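Tyrosine specific protein phosphatase (Trypanosoma cruzi, PDB 4AZ1) probably removes phosphate from phosphotyrosine in proteins, as a member of the protein tyrosine phosphatase family. Local coordinates at residues S13-A16 with Q17-V21; T250-D253 with T254-Y257; N5-P8 with F9-L12; R20-R23 with E24-L28. All coordinates share one frame; numbering follows the deposited sequence.

Contact 1: S13-A16 with Q17-V21; sequences SVQA and QYERV
Gln15 and Glu19, and Ser13 and Gln17, meet one helical turn apart in a local contact at the N-terminal end of helix 14-30, an amphipathic helix of the N-terminal region lying against helices 274-288 and 293-299. Ser13 is its N-cap. A hydroxyl suits that position because the first amides of a helix lack carbonyl partners, and here Ser13 OG accepts from Ala16 N at 3.2 Å. The backbone ladder starts at the same residue, with Gln17 N donating to Ser13 O at 2.8 Å, followed by Tyr18 to Val14, Glu19 to Gln15 and Arg20 to Ala16.

Gln17, whose CG sits beside its own backbone N (chi1 -71°), runs back past the cap, and Gln17 CG rests 3.2 Å from Ser13 O. Its buried amide is satisfied by the preceding loop, where NE2 donates to Phe9 O. Val14 turns its branched methyls to helix 293-299, and Tyr18 reaches Met274, so the apolar groups face the protein.

The exposed flank carries the polar pair. Gln15 bends at chi2 (61°), which brings its amide forward to Glu19, whose chain is extended beyond CG; the amide and carboxylate planes stand 78° apart. Gln15 NE2 donates almost straight, in its own amide plane, to the anti side of Glu19 OE2 at 3.0 Å.

Contact 2: T250-D253 with T254-Y257; sequences TLTD and TTVY
Thr255 OG1 receives the amide of Thr252 in a short, nearly straight bond, 2.6 Å from Thr252 N to Thr255 OG1 with an N-H...O angle of 173°. In return Thr255 N donates to Thr252 O at 3.3 Å, from above the carbonyl plane. A bond between two hydroxyls lies beside these: Thr252 OG1 donates to Thr254 OG1 at 3.2 Å. Both of these hydroxyls stand between their own backbone N and carbonyl carbon (chi1 70° and 63°), and the two side chains cross at a slant.

The backbone from Thr252 to Thr255 is a type I beta turn leading into helix 255-266. Threonine suits Thr255 because its two branches do different work: OG1 takes the amide, while CG2 and CB lie against Leu251 CD1, which comes within 3.6 Å of Thr255 CB. Leu251, buried, continues this apolar patch to Phe7 and to Leu246 of helix 232-247.

Farther out, Thr254 OG1 also bonds to Asp258 in the first turn of the helix. Asp253, at the second position of the turn, directs its carboxylate to Arg20 of helix 14-30 in a salt bridge. The loop before the turn is held by Asn5, whose OD1 accepts from Leu251 N, and by a backbone bond between Leu251 and Cys6.

Contact 3: N5-P8 with F9-L12; sequences NCFP and FTKL
Phe7, Phe9 and Thr10 meet around a short 3-10 turn that includes Phe9 and Thr10, in the N-terminal loop before helix 14-30; the contact is local and lies near the surface.

Its apolar part centres on the Phe7 ring. The methylene of Phe9 lies over one face in a CH-pi contact, with Phe9 CB 4.0 Å from the centroid of the Phe7 ring and 19° off the normal, displaced toward the rim. The two phenylalanine side chains run side by side and point the same way, with CG opposite the backbone N in each. Their ring planes are inclined by 37°, with centroids 5.9 Å apart. Both can therefore enter the same apolar surface: Phe7 touches Tyr281, Leu284 and Leu288 of helix 274-288, while the buried Phe9 stacks on Tyr281 and packs on Val21. Thr10 adds its methyl, CG2 lying 4.0 Å from Phe7 CD2.

Hydrogen bonds close the turn. Proline suits its first position, having no amide hydrogen to give but leaving its carbonyl available, and Lys11 N donates to Pro8 O at 2.8 Å from above the carbonyl plane. Phe7 O is gripped twice by Thr10. The backbone bond is weak, Thr10 N to Phe7 O at 3.4 Å, and the hydroxyl supplements it, Thr10 OG1 reaching Phe7 O at 3.3 Å nearly in line with the carbonyl bond.

Contact 4: R20-R23 with E24-L28; sequences RVQR and EFSLL
The Arg20 guanidinium and the Glu24 carboxylate meet at a slant, their planes 54° apart. Arg20 NE donates to Glu24 OE2 at 2.9 Å in a salt bridge bent to 130° at the hydrogen; the oxygen is tilted from the guanidinium plane and is itself approached from above the carboxylate plane. On Arg23 the guanidinium is met at its edge and in plane by a water, 2.7 Å from Arg23 NH2, which in turn donates to Glu24 OE2 at 3.0 Å. One carboxylate oxygen thus takes a direct arginine and a bridged one, while Glu24 OE1 is hydrogen-bonded to the hydroxyls of Tyr277 and Tyr281. The arginine beside it would probably favour the charged form of Glu24. At the edge of the Phe25 ring lies Gln22 NE2, 4.5 Å from Phe25 CD2.

Arg20 and Glu24 are an i to i+4 pair along helix 14-30, so the same turn that joins Glu24 N to Arg20 O at 2.9 Å sets their side chains together. The long Arg20 chain, extended from CG to NE, carries its remaining nitrogens on to Asp253 and Tyr281.

Gln22 and Ser26, both partly exposed, repeat the spacing. Bent at chi2 (64°), Gln22 swings its amide forward, and Gln22 NE2 donates to Ser26 OG at 3.2 Å. Val21 and Phe25, by contrast, turn apolar groups to Tyr277 of helix 274-288.

In the fold
Contacts 1 and 4 are successive parts of helix 14-30 and share Arg20 and Val21, whereas contact 3 is the loop that leads into it and contact 2 the turn that opens helix 255-266. All four lie on the same side of the chain's centre. Contact 3 is the most superficial, yet it is the one built on aromatic packing; contacts 1, 2 and 4 are partly buried and mainly polar. Amide and hydroxyl groups dominate contacts 1 and 2, and charge dominates contact 4. Arg20 joins contacts 1 and 4 to contact 2, its NH1 lying 2.7 Å from Asp253 OD1. Helix 274-288 is a common neighbour of all four.

Contact 1: S13-A16 with Q17-V21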
ATOM      1  N   SER A  13      -6.299   8.674 -48.808  1.00 38.96           N
ATOM      2  CA  SER A  13      -6.693   7.280 -48.968  1.00 43.58           C
ATOM      3  C   SER A  13      -6.376   6.506 -47.685  1.00 41.69           C
ATOM      4  O   SER A  13      -5.583   6.971 -46.857  1.00 36.80           O
ATOM      5  CB  SER A  13      -5.954   6.656 -50.145  1.00 43.11           C
ATOM      6  OG  SER A  13      -4.574   6.537 -49.852  1.00 45.79           O
ATOM      7  N   VAL A  14      -6.992   5.337 -47.514  1.00 46.50           N
ATOM      8  CA  VAL A  14      -6.713   4.484 -46.356  1.00 43.63           C
ATOM      9  C   VAL A  14      -5.211   4.202 -46.200  1.00 43.25           C
ATOM     10  O   VAL A  14      -4.656   4.315 -45.103  1.00 40.65           O
ATOM     11  CB  VAL A  14      -7.484   3.143 -46.415  1.00 52.07           C
ATOM     12  CG1 VAL A  14      -7.190   2.314 -45.171  1.00 50.11           C
ATOM     13  CG2 VAL A  14      -8.982   3.377 -46.529  1.00 49.25           C
ATOM     14  N   GLN A  15      -4.553   3.854 -47.299  1.00 40.44           N
ATOM     15  CA  GLN A  15      -3.122   3.580 -47.257  1.00 49.55           C
ATOM     16  C   GLN A  15      -2.312   4.809 -46.821  1.00 47.90           C
ATOM     17  O   GLN A  15      -1.416   4.702 -45.980  1.00 40.67           O
ATOM     18  CB  GLN A  15      -2.631   3.066 -48.620  1.00 55.28           C
ATOM     19  CG  GLN A  15      -1.182   2.576 -48.618  1.00 70.35           C
ATOM     20  CD  GLN A  15      -0.960   1.411 -47.655  1.00 89.67           C
ATOM     21  OE1 GLN A  15      -1.868   0.611 -47.408  1.00 92.86           O
ATOM     22  NE2 GLN A  15       0.249   1.318 -47.101  1.00 91.99           N
ATOM     23  N   ALA A  16      -2.620   5.969 -47.401  1.00 40.47           N
ATOM     24  CA  ALA A  16      -1.919   7.199 -47.048  1.00 36.76           C
ATOM     25  C   ALA A  16      -2.161   7.571 -45.581  1.00 36.10           C
ATOM     26  O   ALA A  16      -1.252   8.059 -44.899  1.00 35.25           O
ATOM     27  CB  ALA A  16      -2.332   8.347 -47.975  1.00 41.99           C
ATOM     28  N   GLN A  17      -3.381   7.352 -45.101  1.00 36.46           N
ATOM     29  CA  GLN A  17      -3.685   7.598 -43.694  1.00 41.04           C
ATOM     30  C   GLN A  17      -2.823   6.715 -42.800  1.00 36.89           C
ATOM     31  O   GLN A  17      -2.222   7.192 -41.841  1.00 34.06           O
ATOM     32  CB  GLN A  17      -5.162   7.335 -43.394  1.00 34.40           C
ATOM     33  CG  GLN A  17      -6.123   8.366 -43.974  1.00 37.05           C
ATOM     34  CD  GLN A  17      -7.571   7.958 -43.769  1.00 44.22           C
ATOM     35  OE1 GLN A  17      -7.872   6.775 -43.549  1.00 41.71           O
ATOM     36  NE2 GLN A  17      -8.477   8.931 -43.824  1.00 40.00           N
ATOM     37  N   TYR A  18      -2.763   5.428 -43.117  1.00 39.26           N
ATOM     38  CA  TYR A  18      -1.980   4.491 -42.320  1.00 40.08           C
ATOM     39  C   TYR A  18      -0.495   4.869 -42.322  1.00 40.73           C
ATOM     40  O   TYR A  18       0.155   4.840 -41.280  1.00 39.60           O
ATOM     41  CB  TYR A  18      -2.176   3.062 -42.832  1.00 40.36           C
ATOM     42  CG  TYR A  18      -1.467   2.007 -42.011  1.00 45.29           C
ATOM     43  CD1 TYR A  18      -0.136   1.694 -42.255  1.00 61.94           C
ATOM     44  CD2 TYR A  18      -2.128   1.317 -41.007  1.00 49.19           C
ATOM     45  CE1 TYR A  18       0.519   0.734 -41.516  1.00 69.27           C
ATOM     46  CE2 TYR A  18      -1.478   0.347 -40.261  1.00 60.24           C
ATOM     47  CZ  TYR A  18      -0.151   0.061 -40.524  1.00 67.19           C
ATOM     48  OH  TYR A  18       0.518  -0.899 -39.795  1.00 77.58           O
ATOM     49  N   GLU A  19       0.019   5.242 -43.492  1.00 33.52           N
ATOM     50  CA  GLU A  19       1.412   5.615 -43.659  1.00 37.73           C
ATOM     51  C   GLU A  19       1.777   6.938 -42.976  1.00 34.95           C
ATOM     52  O   GLU A  19       2.886   7.091 -42.468  1.00 39.42           O
ATOM     53  CB  GLU A  19       1.747   5.698 -45.154  1.00 39.62           C
ATOM     54  CG  GLU A  19       1.829   4.336 -45.830  1.00 56.03           C
ATOM     55  CD  GLU A  19       2.215   4.427 -47.301  1.00 66.25           C
ATOM     56  OE1 GLU A  19       2.550   5.542 -47.774  1.00 69.40           O
ATOM     57  OE2 GLU A  19       2.183   3.376 -47.981  1.00 61.09           O
ATOM     58  N   ARG A  20       0.862   7.898 -43.003  1.00 35.78           N
ATOM     59  CA  ARG A  20       1.079   9.163 -42.318  1.00 38.16           C
ATOM     60  C   ARG A  20       1.141   8.951 -40.794  1.00 35.07           C
ATOM     61  O   ARG A  20       2.007   9.522 -40.125  1.00 32.29           O
ATOM     62  CB  ARG A  20      -0.018  10.171 -42.658  1.00 35.62           C
ATOM     63  CG  ARG A  20      -0.010  11.369 -41.724  1.00 37.48           C
ATOM     64  CD  ARG A  20      -0.964  12.468 -42.138  1.00 42.88           C
ATOM     65  NE  ARG A  20      -1.273  13.314 -40.986  1.00 34.32           N
ATOM     66  CZ  ARG A  20      -1.979  14.436 -41.028  1.00 44.09           C
ATOM     67  NH1 ARG A  20      -2.453  14.882 -42.183  1.00 41.08           N
ATOM     68  NH2 ARG A  20      -2.203  15.117 -39.908  1.00 34.98           N
ATOM     69  N   VAL A  21       0.241   8.132 -40.256  1.00 29.65           N
ATOM     70  CA  VAL A  21       0.274   7.849 -38.818  1.00 35.08           C
ATOM     71  C   VAL A  21       1.605   7.203 -38.440  1.00 32.61           C
ATOM     72  O   VAL A  21       2.279   7.663 -37.520  1.00 37.24           O
ATOM     73  CB  VAL A  21      -0.903   6.969 -38.334  1.00 38.89           C
ATOM     74  CG1 VAL A  21      -0.802   6.729 -36.808  1.00 33.07           C
ATOM     75  CG2 VAL A  21      -2.228   7.638 -38.649  1.00 45.80           C
TER

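Contact 2: T250-D253 with T254-Y257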
ATOM      1  N   THR A 250     -10.690  24.771 -33.255  1.00 49.73           N
ATOM      2  CA  THR A 250      -9.255  24.987 -33.416  1.00 53.11           C
ATOM      3  C   THR A 250      -8.481  23.733 -33.839  1.00 54.80           C
ATOM      4  O   THR A 250      -7.248  23.711 -33.774  1.00 58.55           O
ATOM      5  CB  THR A 250      -8.636  25.568 -32.143  1.00 53.23           C
ATOM      6  OG1 THR A 250      -9.175  24.882 -31.007  1.00 52.40           O
ATOM      7  CG2 THR A 250      -8.962  27.055 -32.027  1.00 53.96           C
ATOM      8  N   LEU A 251      -9.200  22.699 -34.271  1.00 50.01           N
ATOM      9  CA  LEU A 251      -8.565  21.537 -34.887  1.00 49.22           C
ATOM     10  C   LEU A 251      -7.789  21.964 -36.130  1.00 48.63           C
ATOM     11  O   LEU A 251      -8.313  22.683 -36.985  1.00 47.46           O
ATOM     12  CB  LEU A 251      -9.619  20.506 -35.279  1.00 52.65           C
ATOM     13  CG  LEU A 251      -9.163  19.111 -35.714  1.00 50.61           C
ATOM     14  CD1 LEU A 251      -8.335  18.436 -34.617  1.00 42.20           C
ATOM     15  CD2 LEU A 251     -10.367  18.248 -36.064  1.00 47.27           C
ATOM     16  N   THR A 252      -6.531  21.546 -36.229  1.00 39.92           N
ATOM     17  CA  THR A 252      -5.757  21.807 -37.442  1.00 45.41           C
ATOM     18  C   THR A 252      -5.170  20.496 -37.935  1.00 48.81           C
ATOM     19  O   THR A 252      -5.314  19.462 -37.284  1.00 41.24           O
ATOM     20  CB  THR A 252      -4.604  22.800 -37.211  1.00 58.50           C
ATOM     21  OG1 THR A 252      -3.590  22.171 -36.417  1.00 51.37           O
ATOM     22  CG2 THR A 252      -5.103  24.099 -36.526  1.00 46.72           C
ATOM     23  N   ASP A 253      -4.481  20.549 -39.067  1.00 41.37           N
ATOM     24  CA  ASP A 253      -3.876  19.358 -39.653  1.00 42.18           C
ATOM     25  C   ASP A 253      -2.775  18.777 -38.755  1.00 43.75           C
ATOM     26  O   ASP A 253      -2.401  17.616 -38.896  1.00 38.70           O
ATOM     27  CB  ASP A 253      -3.344  19.704 -41.062  1.00 43.14           C
ATOM     28  CG  ASP A 253      -2.771  18.501 -41.796  1.00 46.36           C
ATOM     29  OD1 ASP A 253      -3.317  17.374 -41.670  1.00 42.99           O
ATOM     30  OD2 ASP A 253      -1.764  18.691 -42.506  1.00 53.31           O
ATOM     31  N   THR A 254      -2.286  19.576 -37.808  1.00 45.70           N
ATOM     32  CA  THR A 254      -1.172  19.169 -36.953  1.00 40.82           C
ATOM     33  C   THR A 254      -1.567  18.962 -35.492  1.00 37.83           C
ATOM     34  O   THR A 254      -0.715  18.637 -34.655  1.00 38.05           O
ATOM     35  CB  THR A 254      -0.023  20.205 -37.002  1.00 46.61           C
ATOM     36  OG1 THR A 254      -0.487  21.464 -36.493  1.00 49.81           O
ATOM     37  CG2 THR A 254       0.490  20.391 -38.428  1.00 49.33           C
ATOM     38  N   THR A 255      -2.850  19.146 -35.181  1.00 42.64           N
ATOM     39  CA  THR A 255      -3.336  19.031 -33.798  1.00 38.73           C
ATOM     40  C   THR A 255      -2.903  17.757 -33.065  1.00 37.43           C
ATOM     41  O   THR A 255      -2.451  17.833 -31.915  1.00 37.35           O
ATOM     42  CB  THR A 255      -4.872  19.134 -33.715  1.00 40.71           C
ATOM     43  OG1 THR A 255      -5.295  20.396 -34.223  1.00 44.53           O
ATOM     44  CG2 THR A 255      -5.351  19.002 -32.276  1.00 43.01           C
ATOM     45  N   VAL A 256      -3.026  16.593 -33.703  1.00 38.58           N
ATOM     46  CA  VAL A 256      -2.701  15.350 -32.988  1.00 35.92           C
ATOM     47  C   VAL A 256      -1.217  15.256 -32.669  1.00 34.84           C
ATOM     48  O   VAL A 256      -0.827  14.949 -31.535  1.00 33.33           O
ATOM     49  CB  VAL A 256      -3.127  14.079 -33.748  1.00 31.83           C
ATOM     50  CG1 VAL A 256      -2.889  12.848 -32.866  1.00 30.52           C
ATOM     51  CG2 VAL A 256      -4.598  14.144 -34.112  1.00 31.80           C
ATOM     52  N   TYR A 257      -0.391  15.512 -33.677  1.00 36.46           N
ATOM     53  CA  TYR A 257       1.041  15.568 -33.472  1.00 36.35           C
ATOM     54  C   TYR A 257       1.387  16.613 -32.394  1.00 34.44           C
ATOM     55  O   TYR A 257       2.136  16.318 -31.459  1.00 41.07           O
ATOM     56  CB  TYR A 257       1.768  15.871 -34.791  1.00 34.73           C
ATOM     57  CG  TYR A 257       3.262  15.728 -34.663  1.00 45.51           C
ATOM     58  CD1 TYR A 257       3.862  14.483 -34.762  1.00 41.11           C
ATOM     59  CD2 TYR A 257       4.075  16.834 -34.421  1.00 52.99           C
ATOM     60  CE1 TYR A 257       5.231  14.336 -34.629  1.00 39.49           C
ATOM     61  CE2 TYR A 257       5.452  16.695 -34.292  1.00 52.93           C
ATOM     62  CZ  TYR A 257       6.015  15.437 -34.389  1.00 46.95           C
ATOM     63  OH  TYR A 257       7.371  15.273 -34.258  1.00 51.26           O
TER

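Contact 3: N5-P8 with F9-L12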
ATOM      1  N   ASN A   5     -12.649  24.345 -38.342  1.00 56.36           N
ATOM      2  CA  ASN A   5     -11.803  23.175 -38.208  1.00 58.45           C
ATOM      3  C   ASN A   5     -11.208  22.814 -39.562  1.00 68.37           C
ATOM      4  O   ASN A   5     -11.894  22.866 -40.589  1.00 67.50           O
ATOM      5  CB  ASN A   5     -12.587  22.007 -37.619  1.00 54.78           C
ATOM      6  CG  ASN A   5     -12.816  22.161 -36.125  1.00 57.86           C
ATOM      7  OD1 ASN A   5     -12.000  22.759 -35.421  1.00 54.74           O
ATOM      8  ND2 ASN A   5     -13.933  21.630 -35.636  1.00 53.11           N
ATOM      9  N   CYS A   6      -9.919  22.493 -39.564  1.00 67.18           N
ATOM     10  CA  CYS A   6      -9.254  21.994 -40.760  1.00 61.54           C
ATOM     11  C   CYS A   6      -8.685  20.628 -40.409  1.00 55.67           C
ATOM     12  O   CYS A   6      -7.785  20.519 -39.567  1.00 56.27           O
ATOM     13  CB  CYS A   6      -8.139  22.952 -41.197  1.00 69.61           C
ATOM     14  SG  CYS A   6      -7.247  22.467 -42.714  1.00 70.60           S
ATOM     15  N   PHE A   7      -9.227  19.578 -41.018  1.00 50.47           N
ATOM     16  CA  PHE A   7      -8.740  18.232 -40.749  1.00 45.17           C
ATOM     17  C   PHE A   7      -8.588  17.402 -42.024  1.00 43.54           C
ATOM     18  O   PHE A   7      -9.336  16.443 -42.242  1.00 43.30           O
ATOM     19  CB  PHE A   7      -9.673  17.530 -39.768  1.00 45.87           C
ATOM     20  CG  PHE A   7      -9.061  16.338 -39.108  1.00 37.64           C
ATOM     21  CD1 PHE A   7      -7.896  16.470 -38.361  1.00 47.40           C
ATOM     22  CD2 PHE A   7      -9.648  15.089 -39.222  1.00 39.48           C
ATOM     23  CE1 PHE A   7      -7.315  15.363 -37.748  1.00 47.30           C
ATOM     24  CE2 PHE A   7      -9.084  13.979 -38.602  1.00 45.10           C
ATOM     25  CZ  PHE A   7      -7.913  14.119 -37.866  1.00 43.99           C
ATOM     26  N   PRO A   8      -7.593  17.747 -42.857  1.00 46.94           N
ATOM     27  CA  PRO A   8      -7.429  17.095 -44.165  1.00 49.42           C
ATOM     28  C   PRO A   8      -7.074  15.599 -44.120  1.00 43.51           C
ATOM     29  O   PRO A   8      -7.075  14.969 -45.176  1.00 39.83           O
ATOM     30  CB  PRO A   8      -6.310  17.909 -44.835  1.00 56.79           C
ATOM     31  CG  PRO A   8      -5.614  18.623 -43.724  1.00 59.80           C
ATOM     32  CD  PRO A   8      -6.625  18.840 -42.647  1.00 53.39           C
ATOM     33  N   PHE A   9      -6.806  15.049 -42.935  1.00 38.60           N
ATOM     34  CA  PHE A   9      -6.530  13.614 -42.769  1.00 35.84           C
ATOM     35  C   PHE A   9      -7.628  12.737 -43.385  1.00 39.06           C
ATOM     36  O   PHE A   9      -7.368  11.626 -43.870  1.00 38.52           O
ATOM     37  CB  PHE A   9      -6.389  13.309 -41.275  1.00 34.88           C
ATOM     38  CG  PHE A   9      -5.988  11.897 -40.966  1.00 36.07           C
ATOM     39  CD1 PHE A   9      -4.646  11.529 -40.959  1.00 33.55           C
ATOM     40  CD2 PHE A   9      -6.947  10.939 -40.644  1.00 33.64           C
ATOM     41  CE1 PHE A   9      -4.261  10.225 -40.655  1.00 37.64           C
ATOM     42  CE2 PHE A   9      -6.568   9.631 -40.337  1.00 35.67           C
ATOM     43  CZ  PHE A   9      -5.219   9.276 -40.349  1.00 35.06           C
ATOM     44  N   THR A  10      -8.860  13.234 -43.367  1.00 37.73           N
ATOM     45  CA  THR A  10      -9.990  12.466 -43.888  1.00 46.08           C
ATOM     46  C   THR A  10     -10.044  12.486 -45.408  1.00 46.99           C
ATOM     47  O   THR A  10     -10.852  11.776 -46.014  1.00 47.54           O
ATOM     48  CB  THR A  10     -11.345  12.979 -43.346  1.00 47.52           C
ATOM     49  OG1 THR A  10     -11.466  14.382 -43.610  1.00 45.59           O
ATOM     50  CG2 THR A  10     -11.456  12.725 -41.845  1.00 48.00           C
ATOM     51  N   LYS A  11      -9.185  13.292 -46.026  1.00 39.61           N
ATOM     52  CA  LYS A  11      -9.138  13.355 -47.487  1.00 40.06           C
ATOM     53  C   LYS A  11      -8.183  12.319 -48.085  1.00 41.85           C
ATOM     54  O   LYS A  11      -8.254  12.014 -49.278  1.00 41.30           O
ATOM     55  CB  LYS A  11      -8.742  14.758 -47.952  1.00 39.06           C
ATOM     56  CG  LYS A  11      -9.826  15.809 -47.770  1.00 47.09           C
ATOM     57  CD  LYS A  11      -9.521  17.044 -48.604  1.00 63.41           C
ATOM     58  CE  LYS A  11     -10.472  18.193 -48.270  1.00 76.17           C
ATOM     59  NZ  LYS A  11     -11.909  17.778 -48.229  1.00 74.69           N
ATOM     60  N   LEU A  12      -7.289  11.794 -47.254  1.00 46.43           N
ATOM     61  CA  LEU A  12      -6.277  10.840 -47.698  1.00 48.64           C
ATOM     62  C   LEU A  12      -6.874   9.452 -47.891  1.00 43.83           C
ATOM     63  O   LEU A  12      -7.832   9.089 -47.212  1.00 39.22           O
ATOM     64  CB  LEU A  12      -5.153  10.740 -46.665  1.00 38.98           C
ATOM     65  CG  LEU A  12      -4.362  11.993 -46.289  1.00 35.58           C
ATOM     66  CD1 LEU A  12      -3.496  11.697 -45.069  1.00 36.15           C
ATOM     67  CD2 LEU A  12      -3.505  12.493 -47.462  1.00 33.90           C
TER

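Contact 4: R20-R23 with E24-L28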
ATOM      1  N   ARG A  20       0.862   7.898 -43.003  1.00 35.78           N
ATOM      2  CA  ARG A  20       1.079   9.163 -42.318  1.00 38.16           C
ATOM      3  C   ARG A  20       1.141   8.951 -40.794  1.00 35.07           C
ATOM      4  O   ARG A  20       2.007   9.522 -40.125  1.00 32.29           O
ATOM      5  CB  ARG A  20      -0.018  10.171 -42.658  1.00 35.62           C
ATOM      6  CG  ARG A  20      -0.010  11.369 -41.724  1.00 37.48           C
ATOM      7  CD  ARG A  20      -0.964  12.468 -42.138  1.00 42.88           C
ATOM      8  NE  ARG A  20      -1.273  13.314 -40.986  1.00 34.32           N
ATOM      9  CZ  ARG A  20      -1.979  14.436 -41.028  1.00 44.09           C
ATOM     10  NH1 ARG A  20      -2.453  14.882 -42.183  1.00 41.08           N
ATOM     11  NH2 ARG A  20      -2.203  15.117 -39.908  1.00 34.98           N
ATOM     12  N   VAL A  21       0.241   8.132 -40.256  1.00 29.65           N
ATOM     13  CA  VAL A  21       0.274   7.849 -38.818  1.00 35.08           C
ATOM     14  C   VAL A  21       1.605   7.203 -38.440  1.00 32.61           C
ATOM     15  O   VAL A  21       2.279   7.663 -37.520  1.00 37.24           O
ATOM     16  CB  VAL A  21      -0.903   6.969 -38.334  1.00 38.89           C
ATOM     17  CG1 VAL A  21      -0.802   6.729 -36.808  1.00 33.07           C
ATOM     18  CG2 VAL A  21      -2.228   7.638 -38.649  1.00 45.80           C
ATOM     19  N   GLN A  22       1.997   6.155 -39.159  1.00 36.37           N
ATOM     20  CA  GLN A  22       3.272   5.500 -38.871  1.00 35.50           C
ATOM     21  C   GLN A  22       4.438   6.495 -38.945  1.00 43.36           C
ATOM     22  O   GLN A  22       5.288   6.534 -38.051  1.00 42.37           O
ATOM     23  CB  GLN A  22       3.505   4.304 -39.803  1.00 39.76           C
ATOM     24  CG  GLN A  22       4.838   3.580 -39.557  1.00 61.31           C
ATOM     25  CD  GLN A  22       4.937   2.930 -38.160  1.00 62.38           C
ATOM     26  OE1 GLN A  22       4.408   1.837 -37.933  1.00 63.81           O
ATOM     27  NE2 GLN A  22       5.625   3.602 -37.231  1.00 47.37           N
ATOM     28  N   ARG A  23       4.453   7.320 -39.993  1.00 42.78           N
ATOM     29  CA  ARG A  23       5.509   8.319 -40.181  1.00 36.08           C
ATOM     30  C   ARG A  23       5.578   9.320 -39.015  1.00 37.14           C
ATOM     31  O   ARG A  23       6.660   9.621 -38.513  1.00 38.11           O
ATOM     32  CB  ARG A  23       5.270   9.063 -41.490  1.00 40.34           C
ATOM     33  CG  ARG A  23       6.409   9.966 -41.915  1.00 48.97           C
ATOM     34  CD  ARG A  23       6.054  10.686 -43.216  1.00 60.21           C
ATOM     35  NE  ARG A  23       4.946  11.616 -43.011  1.00 58.30           N
ATOM     36  CZ  ARG A  23       3.781  11.551 -43.651  1.00 60.00           C
ATOM     37  NH1 ARG A  23       3.565  10.600 -44.564  1.00 54.11           N
ATOM     38  NH2 ARG A  23       2.837  12.450 -43.384  1.00 56.98           N
ATOM     39  N   GLU A  24       4.424   9.829 -38.586  1.00 36.20           N
ATOM     40  CA  GLU A  24       4.384  10.771 -37.472  1.00 39.87           C
ATOM     41  C   GLU A  24       4.826  10.126 -36.164  1.00 40.65           C
ATOM     42  O   GLU A  24       5.561  10.731 -35.384  1.00 37.26           O
ATOM     43  CB  GLU A  24       2.971  11.342 -37.292  1.00 33.39           C
ATOM     44  CG  GLU A  24       2.617  12.438 -38.299  1.00 39.06           C
ATOM     45  CD  GLU A  24       1.171  12.903 -38.142  1.00 44.50           C
ATOM     46  OE1 GLU A  24       0.487  12.483 -37.166  1.00 37.16           O
ATOM     47  OE2 GLU A  24       0.725  13.701 -38.990  1.00 35.16           O
ATOM     48  N   PHE A  25       4.364   8.905 -35.909  1.00 29.91           N
ATOM     49  CA  PHE A  25       4.759   8.248 -34.675  1.00 34.69           C
ATOM     50  C   PHE A  25       6.276   8.000 -34.629  1.00 42.92           C
ATOM     51  O   PHE A  25       6.905   8.193 -33.585  1.00 35.07           O
ATOM     52  CB  PHE A  25       3.984   6.951 -34.457  1.00 26.25           C
ATOM     53  CG  PHE A  25       4.289   6.292 -33.150  1.00 28.79           C
ATOM     54  CD1 PHE A  25       3.738   6.779 -31.968  1.00 29.65           C
ATOM     55  CD2 PHE A  25       5.147   5.197 -33.092  1.00 35.57           C
ATOM     56  CE1 PHE A  25       4.026   6.175 -30.746  1.00 36.67           C
ATOM     57  CE2 PHE A  25       5.433   4.582 -31.868  1.00 39.36           C
ATOM     58  CZ  PHE A  25       4.874   5.082 -30.699  1.00 31.84           C
ATOM     59  N   SER A  26       6.862   7.586 -35.753  1.00 39.46           N
ATOM     60  CA  SER A  26       8.303   7.388 -35.813  1.00 46.58           C
ATOM     61  C   SER A  26       9.052   8.694 -35.571  1.00 44.00           C
ATOM     62  O   SER A  26      10.067   8.719 -34.877  1.00 47.82           O
ATOM     63  CB  SER A  26       8.716   6.780 -37.157  1.00 48.76           C
ATOM     64  OG  SER A  26       8.217   5.457 -37.269  1.00 49.27           O
ATOM     65  N   LEU A  27       8.539   9.781 -36.129  1.00 38.12           N
ATOM     66  CA  LEU A  27       9.127  11.094 -35.902  1.00 40.20           C
ATOM     67  C   LEU A  27       9.067  11.482 -34.420  1.00 41.93           C
ATOM     68  O   LEU A  27      10.017  12.062 -33.884  1.00 46.76           O
ATOM     69  CB  LEU A  27       8.439  12.134 -36.788  1.00 44.71           C
ATOM     70  CG  LEU A  27       8.902  13.585 -36.719  1.00 48.02           C
ATOM     71  CD1 LEU A  27      10.357  13.709 -37.183  1.00 55.67           C
ATOM     72  CD2 LEU A  27       7.983  14.455 -37.572  1.00 49.83           C
ATOM     73  N   LEU A  28       7.978  11.139 -33.744  1.00 40.44           N
ATOM     74  CA  LEU A  28       7.898  11.385 -32.302  1.00 48.52           C
ATOM     75  C   LEU A  28       8.965  10.609 -31.525  1.00 45.44           C
ATOM     76  O   LEU A  28       9.618  11.164 -30.645  1.00 43.89           O
ATOM     77  CB  LEU A  28       6.516  11.028 -31.754  1.00 45.09           C
ATOM     78  CG  LEU A  28       5.348  11.949 -32.095  1.00 48.16           C
ATOM     79  CD1 LEU A  28       4.037  11.256 -31.765  1.00 40.26           C
ATOM     80  CD2 LEU A  28       5.449  13.265 -31.337  1.00 41.11           C
TER
HETATM   81  O   HOH W   1       2.537  14.175 -41.295  1.00 52.76           O